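Local coordinates for protein aspartate aminotransferase (Giardia lamblia, PDB 3MEB) that probably catalyses the reversible transfer of an amino group between L-aspartate and 2-oxoglutarate, using pyridoxal 5'-phosphate as cofactor and working as a homodimer, at residues W382-T387 with M391-G396; S362-S367 with G418-C423; S354-R359 with G424-N429. All coordinates share one frame; numbering follows the deposited sequence.

Overall arrangement
The three contacts lie concentrically along the chain: 354-359, 362-367 and 382-387 are met in reverse by 391-396, 418-423 and 424-429, so contact 1 is innermost and contact 3 outermost. Contacts 2 and 3 use successive turns of helix 340-370, their centres about 8 Å apart. Contacts 1 and 2, with centres about 7 Å apart, share the antiparallel pair of strands 392-394 and 419-421, whereas the centres of contacts 1 and 3 are about 13 Å apart. Together they build part of the small domain of this aminotransferase, packing its long helix against the strand pair and following loop. R419 of contact 2 extends from this core to the active site.

Contact 1 (W382-T387 with M391-G396); sequences WDHILT and MFTFTG
T393 meets the helical turn with its methyl group: CG2 lies 3.8 Å from I385 CA and 4.0 Å from I385 CG1, and also touches H384 O. A chi1 of -53° sets OG1 anti to the carbonyl carbon, where it bonds R361. At F394, the centre of an inverse gamma turn, the backbone makes the contact: its O lies at the edge of the imidazole, 3.6 Å from H384 CD2, while the phenyl ring leads away to P214, about 7 Å, side chain to side chain, from the cofactor-binding N213. T395 brings the polar link. H384 NE2 donates to T395 O over 3.0 Å at 159°; the oxygen is close to the imidazole plane, but the donor stands above the carbonyl plane. The bond uses the imidazole edge and restrains the rotation of the ring. On the indole, W382 CZ3 reaches the same T395 O at 3.8 Å and T395 CB at 4.2 Å. T395 OG1 is hydrogen-bonded to G418 O and L397 N. In the small domain, strand 392-394 runs antiparallel to strand 419-421, W382 and I385 rest on L368 of helix 340-370, and R361 of that helix bridges both segments through I385 O and F392 O.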
loop_
_atom_site.group_PDB
_atom_site.type_symbol
_atom_site.label_atom_id
_atom_site.label_comp_id
_atom_site.label_asym_id
_atom_site.label_seq_id
_atom_site.Cartn_x
_atom_site.Cartn_y
_atom_site.Cartn_z
ATOM N N TRP A 382 23.404 13.357 31.186
ATOM C CA TRP A 382 22.463 12.462 30.559
ATOM C C TRP A 382 20.990 12.834 30.835
ATOM O O TRP A 382 20.066 12.092 30.461
ATOM C CB TRP A 382 22.739 11.029 31.031
ATOM C CG TRP A 382 24.007 10.490 30.424
ATOM C CD1 TRP A 382 25.196 10.322 31.043
ATOM C CD2 TRP A 382 24.205 10.125 29.051
ATOM N NE1 TRP A 382 26.136 9.835 30.147
ATOM C CE2 TRP A 382 25.542 9.713 28.917
ATOM C CE3 TRP A 382 23.366 10.074 27.929
ATOM C CZ2 TRP A 382 26.065 9.272 27.708
ATOM C CZ3 TRP A 382 23.872 9.657 26.748
ATOM C CH2 TRP A 382 25.213 9.238 26.635
ATOM N N ASP A 383 20.778 14.016 31.416
ATOM C CA ASP A 383 19.435 14.503 31.722
ATOM C C ASP A 383 18.430 14.505 30.538
ATOM O O ASP A 383 17.219 14.402 30.750
ATOM C CB ASP A 383 19.534 15.900 32.376
ATOM C CG ASP A 383 20.240 15.850 33.714
ATOM O OD1 ASP A 383 20.555 14.743 34.181
ATOM O OD2 ASP A 383 20.515 16.908 34.296
ATOM N N HIS A 384 18.925 14.639 29.319
ATOM C CA HIS A 384 18.066 14.665 28.160
ATOM C C HIS A 384 17.358 13.343 27.929
ATOM O O HIS A 384 16.361 13.306 27.212
ATOM C CB HIS A 384 18.850 15.112 26.904
ATOM C CG HIS A 384 20.102 14.321 26.653
ATOM N ND1 HIS A 384 21.179 14.327 27.517
ATOM C CD2 HIS A 384 20.453 13.523 25.616
ATOM C CE1 HIS A 384 22.124 13.539 27.029
ATOM N NE2 HIS A 384 21.715 13.052 25.874
ATOM N N ILE A 385 17.881 12.250 28.522
ATOM C CA ILE A 385 17.139 10.993 28.646
ATOM C C ILE A 385 15.771 11.151 29.302
ATOM O O ILE A 385 14.793 10.480 28.929
ATOM C CB ILE A 385 17.958 9.975 29.469
ATOM C CG1 ILE A 385 19.007 9.357 28.562
ATOM C CG2 ILE A 385 17.053 8.910 30.115
ATOM C CD1 ILE A 385 20.100 8.576 29.280
ATOM N N LEU A 386 15.689 12.038 30.281
ATOM C CA LEU A 386 14.466 12.200 31.057
ATOM C C LEU A 386 13.422 13.078 30.357
ATOM O O LEU A 386 12.235 12.869 30.554
ATOM C CB LEU A 386 14.784 12.781 32.450
ATOM C CG LEU A 386 15.608 11.905 33.410
ATOM C CD1 LEU A 386 16.208 12.713 34.620
ATOM C CD2 LEU A 386 14.774 10.716 33.884
ATOM N N THR A 387 13.864 14.047 29.546
ATOM C CA THR A 387 13.021 15.143 29.090
ATOM C C THR A 387 12.562 15.007 27.632
ATOM O O THR A 387 11.696 15.777 27.197
ATOM C CB THR A 387 13.755 16.501 29.266
ATOM O OG1 THR A 387 15.043 16.395 28.675
ATOM C CG2 THR A 387 13.914 16.834 30.773
ATOM N N MET A 391 9.019 8.293 22.040
ATOM C CA MET A 391 9.674 7.018 22.202
ATOM C C MET A 391 11.196 7.057 22.309
ATOM O O MET A 391 11.788 6.071 22.758
ATOM C CB MET A 391 9.352 6.136 21.001
ATOM C CG MET A 391 7.987 5.532 21.021
ATOM S SD MET A 391 7.788 4.340 19.678
ATOM C CE MET A 391 6.160 3.686 20.105
ATOM N N PHE A 392 11.830 8.142 21.846
ATOM C CA PHE A 392 13.265 8.122 21.657
ATOM C C PHE A 392 14.019 9.061 22.600
ATOM O O PHE A 392 13.446 9.972 23.259
ATOM C CB PHE A 392 13.645 8.467 20.211
ATOM C CG PHE A 392 12.926 7.635 19.151
ATOM C CD1 PHE A 392 13.293 6.303 18.903
ATOM C CD2 PHE A 392 11.899 8.192 18.417
ATOM C CE1 PHE A 392 12.651 5.550 17.926
ATOM C CE2 PHE A 392 11.209 7.428 17.430
ATOM C CZ PHE A 392 11.589 6.118 17.188
ATOM N N THR A 393 15.323 8.813 22.686
ATOM C CA THR A 393 16.258 9.816 23.132
ATOM C C THR A 393 17.278 10.034 22.008
ATOM O O THR A 393 17.849 9.074 21.456
ATOM C CB THR A 393 16.947 9.446 24.475
ATOM O OG1 THR A 393 15.950 9.134 25.482
ATOM C CG2 THR A 393 17.792 10.594 24.948
ATOM N N PHE A 394 17.495 11.287 21.644
ATOM C CA PHE A 394 18.549 11.633 20.706
ATOM C C PHE A 394 19.786 11.690 21.562
ATOM O O PHE A 394 20.114 12.733 22.114
ATOM C CB PHE A 394 18.206 12.969 20.039
ATOM C CG PHE A 394 18.775 13.161 18.642
ATOM C CD1 PHE A 394 18.577 12.222 17.640
ATOM C CD2 PHE A 394 19.422 14.328 18.308
ATOM C CE1 PHE A 394 19.090 12.425 16.334
ATOM C CE2 PHE A 394 19.930 14.547 17.016
ATOM C CZ PHE A 394 19.758 13.589 16.030
ATOM N N THR A 395 20.453 10.553 21.745
ATOM C CA THR A 395 21.451 10.457 22.833
ATOM C C THR A 395 22.696 11.334 22.652
ATOM O O THR A 395 23.257 11.776 23.628
ATOM C CB THR A 395 21.950 9.024 23.091
ATOM O OG1 THR A 395 22.753 8.555 21.987
ATOM C CG2 THR A 395 20.763 8.045 23.385
ATOM N N GLY A 396 23.123 11.560 21.423
ATOM C CA GLY A 396 24.402 12.194 21.168
ATOM C C GLY A 396 25.587 11.220 21.207
ATOM O O GLY A 396 26.714 11.622 20.977
#

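Contact 2 (S362-S367 with G418-C423); sequences SLLHAS and GRMSMC. With SO4 (sulfate ion), chain C; EDO (1,2-ethanediol), chain F.
L364 and M422 mark the nearest backbone approach, 9.0 Å between their CA atoms, where a turn of helix 340-370 faces the end of strand 419-421 and the 3-10 turn that follows. Side chains bridge this distance, and one leucine methyl does the touching. L364 CD2 lies 3.6 Å from M420 SD, the two chains meeting tip to tip, and 4.0 Å from M422 CE, whose chain crosses the leucine at about a right angle. M420 is extended before a bend at chi3 (-70°), while M422 folds at chi2 and chi3 to bring its methyl to the same spot; a buried, wholly apolar junction results. Within the helix, S367 OG bonds L363 O at 3.0 Å, and this carbonyl also takes the helical bond from S367 N, on the opposite face of its plane. On the other side of the strand R419 reaches the active site, and S421 OG lies 2.8 Å from O2 of a 1,2-ethanediol. R419 holds a sulfate ion end-on, NH1 to O1 and NH2 to O2, both at 2.8 Å, and W155, N213, G57 and K277 bind the ion too. The sulfate, probably from the crystallisation liquor, probably occupies the site where relatives bind the substrate's alpha-carboxylate. N213 OD1 and G55 O also receive R419 NH1 and NH2, steadying the guanidinium. Strand 419-421 pairs with strand 392-394 on one edge, and L364 additionally touches A434 of helix 430-443 and I385 of helix 384-387.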
loop_
_atom_site.group_PDB
_atom_site.type_symbol
_atom_site.label_atom_id
_atom_site.label_comp_id
_atom_site.label_asym_id
_atom_site.label_seq_id
_atom_site.Cartn_x
_atom_site.Cartn_y
_atom_site.Cartn_z
ATOM N N SER A 362 13.705 6.966 33.484
ATOM C CA SER A 362 14.217 7.139 34.845
ATOM C C SER A 362 15.222 6.071 35.203
ATOM O O SER A 362 16.264 6.395 35.814
ATOM C CB SER A 362 13.074 7.115 35.868
ATOM O OG SER A 362 12.140 8.129 35.522
ATOM N N LEU A 363 14.932 4.809 34.854
ATOM C CA LEU A 363 15.831 3.731 35.241
ATOM C C LEU A 363 17.158 3.841 34.508
ATOM O O LEU A 363 18.212 3.706 35.131
ATOM C CB LEU A 363 15.200 2.361 35.078
ATOM C CG LEU A 363 16.012 1.125 35.516
ATOM C CD1 LEU A 363 16.434 1.205 36.967
ATOM C CD2 LEU A 363 15.179 -0.147 35.261
ATOM N N LEU A 364 17.125 4.096 33.196
ATOM C CA LEU A 364 18.391 4.183 32.464
ATOM C C LEU A 364 19.184 5.376 33.017
ATOM O O LEU A 364 20.368 5.242 33.225
ATOM C CB LEU A 364 18.243 4.336 30.959
ATOM C CG LEU A 364 19.549 4.459 30.153
ATOM C CD1 LEU A 364 20.540 3.236 30.340
ATOM C CD2 LEU A 364 19.144 4.699 28.672
ATOM N N HIS A 365 18.520 6.510 33.249
ATOM C CA HIS A 365 19.197 7.721 33.744
ATOM C C HIS A 365 19.838 7.492 35.115
ATOM O O HIS A 365 20.977 7.903 35.364
ATOM C CB HIS A 365 18.219 8.920 33.795
ATOM C CG HIS A 365 18.811 10.156 34.392
ATOM N ND1 HIS A 365 18.774 10.416 35.738
ATOM C CD2 HIS A 365 19.458 11.203 33.823
ATOM C CE1 HIS A 365 19.398 11.561 35.982
ATOM N NE2 HIS A 365 19.813 12.066 34.834
ATOM N N ALA A 366 19.108 6.823 36.001
ATOM C CA ALA A 366 19.622 6.455 37.301
ATOM C C ALA A 366 20.848 5.557 37.174
ATOM O O ALA A 366 21.801 5.701 37.940
ATOM C CB ALA A 366 18.530 5.743 38.138
ATOM N N SER A 367 20.823 4.623 36.211
ATOM C CA SER A 367 21.903 3.656 36.079
ATOM C C SER A 367 23.173 4.353 35.533
ATOM O O SER A 367 24.294 3.976 35.902
ATOM C CB SER A 367 21.491 2.476 35.178
ATOM O OG SER A 367 20.380 1.758 35.689
ATOM N N GLY A 418 22.820 8.819 17.471
ATOM C CA GLY A 418 22.643 7.804 18.476
ATOM C C GLY A 418 21.214 7.766 19.002
ATOM O O GLY A 418 21.004 7.649 20.212
ATOM N N ARG A 419 20.243 7.880 18.107
ATOM C CA ARG A 419 18.844 7.792 18.476
ATOM C C ARG A 419 18.589 6.438 19.153
ATOM O O ARG A 419 18.961 5.397 18.625
ATOM C CB ARG A 419 17.943 7.968 17.252
ATOM C CG ARG A 419 16.486 8.189 17.622
ATOM C CD ARG A 419 15.523 8.045 16.467
ATOM N NE ARG A 419 15.245 6.654 16.129
ATOM C CZ ARG A 419 14.428 6.257 15.157
ATOM N NH1 ARG A 419 13.753 7.141 14.414
ATOM N NH2 ARG A 419 14.288 4.956 14.915
ATOM N N MET A 420 18.006 6.475 20.340
ATOM C CA MET A 420 17.686 5.283 21.096
ATOM C C MET A 420 16.177 5.147 21.331
ATOM O O MET A 420 15.533 6.093 21.822
ATOM C CB MET A 420 18.427 5.316 22.431
ATOM C CG MET A 420 18.053 4.218 23.448
ATOM S SD MET A 420 18.664 4.542 25.129
ATOM C CE MET A 420 20.423 4.302 24.811
ATOM N N SER A 421 15.633 3.981 20.981
ATOM C CA SER A 421 14.257 3.655 21.256
ATOM C C SER A 421 14.162 3.115 22.659
ATOM O O SER A 421 14.568 2.026 22.934
ATOM C CB SER A 421 13.701 2.627 20.298
ATOM O OG SER A 421 12.383 2.307 20.702
ATOM N N MET A 422 13.551 3.906 23.520
ATOM C CA MET A 422 13.445 3.611 24.938
ATOM C C MET A 422 12.579 2.390 25.183
ATOM O O MET A 422 12.718 1.746 26.221
ATOM C CB MET A 422 12.858 4.847 25.632
ATOM C CG MET A 422 13.706 6.118 25.452
ATOM S SD MET A 422 15.453 5.866 25.727
ATOM C CE MET A 422 15.614 6.215 27.491
ATOM N N CYS A 423 11.697 2.091 24.221
ATOM C CA CYS A 423 10.790 0.927 24.226
ATOM C C CYS A 423 11.503 -0.418 24.304
ATOM O O CYS A 423 10.943 -1.408 24.779
ATOM C CB CYS A 423 9.992 0.921 22.899
ATOM S SG CYS A 423 8.826 2.256 22.651
HETATM S S SO4 C . 10.981 4.809 13.185
HETATM O O1 SO4 C . 11.510 6.188 13.088
HETATM O O2 SO4 C . 11.924 3.894 13.813
HETATM O O3 SO4 C . 9.735 4.861 13.914
HETATM O O4 SO4 C . 10.714 4.390 11.828
HETATM C C1 EDO F . 12.287 -2.439 19.325
HETATM O O1 EDO F . 12.471 -1.894 18.004
HETATM C C2 EDO F . 12.557 -1.382 20.388
HETATM O O2 EDO F . 11.668 -0.299 20.158
#

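Contact 3 (S354-R359 with G424-N429); sequences SARIHR and GLTESN
R356 leaves its helix with CG anti to the backbone N (chi1 -154°), runs straight through chi2 and then bends at chi3 (78°), which swings the guanidinium round to the loop carbonyl of L425; a further turn about the CD-NE bond sets its plane edge-on to that oxygen. It grips the one atom end-on with two nitrogens: R356 NH1 reaches L425 O at 3.0 Å and R356 NH2 reaches it at 2.9 Å. The acceptor sits near the guanidinium plane; NH1 comes nearly along the C=O axis, while NH2 is tilted from the carbonyl plane. The two bonds seat the end of the guanidinium on L425 O, and its rotation is limited by NH1, which also bonds R60 O, together with the weak bond from NE to Y59 OH. The arginine thus ties the 59-60 region to the loop as well. Next to the grip, R356 NH2 passes 4.1 Å from T426 CA. The loop belongs to the small domain of the aspartate aminotransferase fold, running from strand 419-421 into helix 430-443, and its own side chains brace it. T426 OG1 accepts from N429 N at 3.2 Å, an ST motif. N429 turns its amide back along the loop: ND2 donates to G424 O at 3.1 Å, in the carbonyl plane and nearly straight (165°), while OD1 accepts T426 N at 2.9 Å, with the donor above the amide plane of N429. These bonds bracket L425 on both sides, holding the residue whose carbonyl R356 takes. The buried L425 side chain packs against L364 and M360 of helix 340-370, C430 and V433 of helix 430-443, and L54 of strand 52-54.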
loop_
_atom_site.group_PDB
_atom_site.type_symbol
_atom_site.label_atom_id
_atom_site.label_comp_id
_atom_site.label_asym_id
_atom_site.label_seq_id
_atom_site.Cartn_x
_atom_site.Cartn_y
_atom_site.Cartn_z
ATOM N N SER A 354 2.980 4.740 27.569
ATOM C CA SER A 354 3.730 5.970 27.888
ATOM C C SER A 354 4.377 5.847 29.260
ATOM O O SER A 354 5.491 6.313 29.494
ATOM C CB SER A 354 2.793 7.202 27.885
ATOM O OG SER A 354 3.524 8.405 28.116
ATOM N N ALA A 355 3.651 5.243 30.182
ATOM C CA ALA A 355 4.105 5.123 31.544
ATOM C C ALA A 355 5.340 4.224 31.595
ATOM O O ALA A 355 6.314 4.534 32.306
ATOM C CB ALA A 355 2.977 4.612 32.472
ATOM N N ARG A 356 5.338 3.133 30.833
ATOM C CA ARG A 356 6.514 2.243 30.860
ATOM C C ARG A 356 7.761 2.927 30.296
ATOM O O ARG A 356 8.885 2.752 30.812
ATOM C CB ARG A 356 6.254 0.910 30.160
ATOM C CG ARG A 356 7.147 -0.196 30.716
ATOM C CD ARG A 356 7.024 -1.520 29.966
ATOM N NE ARG A 356 7.764 -1.515 28.695
ATOM C CZ ARG A 356 9.087 -1.520 28.567
ATOM N NH1 ARG A 356 9.618 -1.477 27.351
ATOM N NH2 ARG A 356 9.891 -1.501 29.632
ATOM N N ILE A 357 7.554 3.716 29.267
ATOM C CA ILE A 357 8.616 4.454 28.645
ATOM C C ILE A 357 9.227 5.431 29.647
ATOM O O ILE A 357 10.437 5.499 29.768
ATOM C CB ILE A 357 8.130 5.185 27.382
ATOM C CG1 ILE A 357 7.822 4.163 26.272
ATOM C CG2 ILE A 357 9.192 6.191 26.901
ATOM C CD1 ILE A 357 7.100 4.802 25.064
ATOM N N HIS A 358 8.383 6.166 30.364
ATOM C CA HIS A 358 8.887 7.054 31.392
ATOM C C HIS A 358 9.686 6.306 32.458
ATOM O O HIS A 358 10.770 6.721 32.811
ATOM C CB HIS A 358 7.758 7.920 31.977
ATOM C CG HIS A 358 7.409 9.072 31.094
ATOM N ND1 HIS A 358 8.294 10.099 30.844
ATOM C CD2 HIS A 358 6.298 9.344 30.371
ATOM C CE1 HIS A 358 7.739 10.956 30.010
ATOM N NE2 HIS A 358 6.527 10.520 29.710
ATOM N N ARG A 359 9.174 5.202 32.966
ATOM C CA ARG A 359 9.919 4.423 33.963
ATOM C C ARG A 359 11.298 3.948 33.454
ATOM O O ARG A 359 12.261 3.937 34.212
ATOM C CB ARG A 359 9.094 3.210 34.428
ATOM C CG ARG A 359 7.926 3.615 35.303
ATOM C CD ARG A 359 7.313 2.422 36.058
ATOM N NE ARG A 359 6.809 1.392 35.136
ATOM C CZ ARG A 359 5.591 1.397 34.581
ATOM N NH1 ARG A 359 4.720 2.372 34.849
ATOM N NH2 ARG A 359 5.227 0.417 33.767
ATOM N N GLY A 424 12.755 -0.456 23.847
ATOM C CA GLY A 424 13.585 -1.671 23.974
ATOM C C GLY A 424 14.235 -1.925 25.334
ATOM O O GLY A 424 14.836 -2.990 25.538
ATOM N N LEU A 425 14.103 -0.981 26.272
ATOM C CA LEU A 425 14.655 -1.134 27.610
ATOM C C LEU A 425 13.674 -1.847 28.492
ATOM O O LEU A 425 12.458 -1.717 28.310
ATOM C CB LEU A 425 14.969 0.204 28.232
ATOM C CG LEU A 425 15.964 1.067 27.466
ATOM C CD1 LEU A 425 15.840 2.522 27.957
ATOM C CD2 LEU A 425 17.383 0.581 27.636
ATOM N N THR A 426 14.215 -2.583 29.454
ATOM C CA THR A 426 13.436 -3.287 30.459
ATOM C C THR A 426 14.100 -3.158 31.813
ATOM O O THR A 426 15.230 -2.725 31.928
ATOM C CB THR A 426 13.268 -4.785 30.106
ATOM O OG1 THR A 426 14.545 -5.471 30.133
ATOM C CG2 THR A 426 12.634 -4.915 28.721
ATOM N N GLU A 427 13.395 -3.553 32.854
ATOM C CA GLU A 427 14.015 -3.615 34.160
ATOM C C GLU A 427 15.263 -4.506 34.164
ATOM O O GLU A 427 16.223 -4.229 34.882
ATOM C CB GLU A 427 13.005 -4.087 35.209
ATOM C CG GLU A 427 11.778 -3.187 35.264
ATOM C CD GLU A 427 11.417 -2.759 36.669
ATOM O OE1 GLU A 427 11.092 -3.658 37.506
ATOM O OE2 GLU A 427 11.457 -1.516 36.908
ATOM N N SER A 428 15.248 -5.561 33.362
ATOM C CA SER A 428 16.336 -6.534 33.333
ATOM C C SER A 428 17.569 -6.060 32.585
ATOM O O SER A 428 18.689 -6.461 32.939
ATOM C CB SER A 428 15.862 -7.802 32.681
ATOM O OG SER A 428 14.883 -8.394 33.507
ATOM N N ASN A 429 17.361 -5.233 31.554
ATOM C CA ASN A 429 18.455 -4.818 30.683
ATOM C C ASN A 429 18.971 -3.389 30.794
ATOM O O ASN A 429 19.957 -3.093 30.124
ATOM C CB ASN A 429 18.146 -5.152 29.197
ATOM C CG ASN A 429 17.179 -4.171 28.522
ATOM O OD1 ASN A 429 17.005 -3.026 28.935
ATOM N ND2 ASN A 429 16.529 -4.653 27.468
#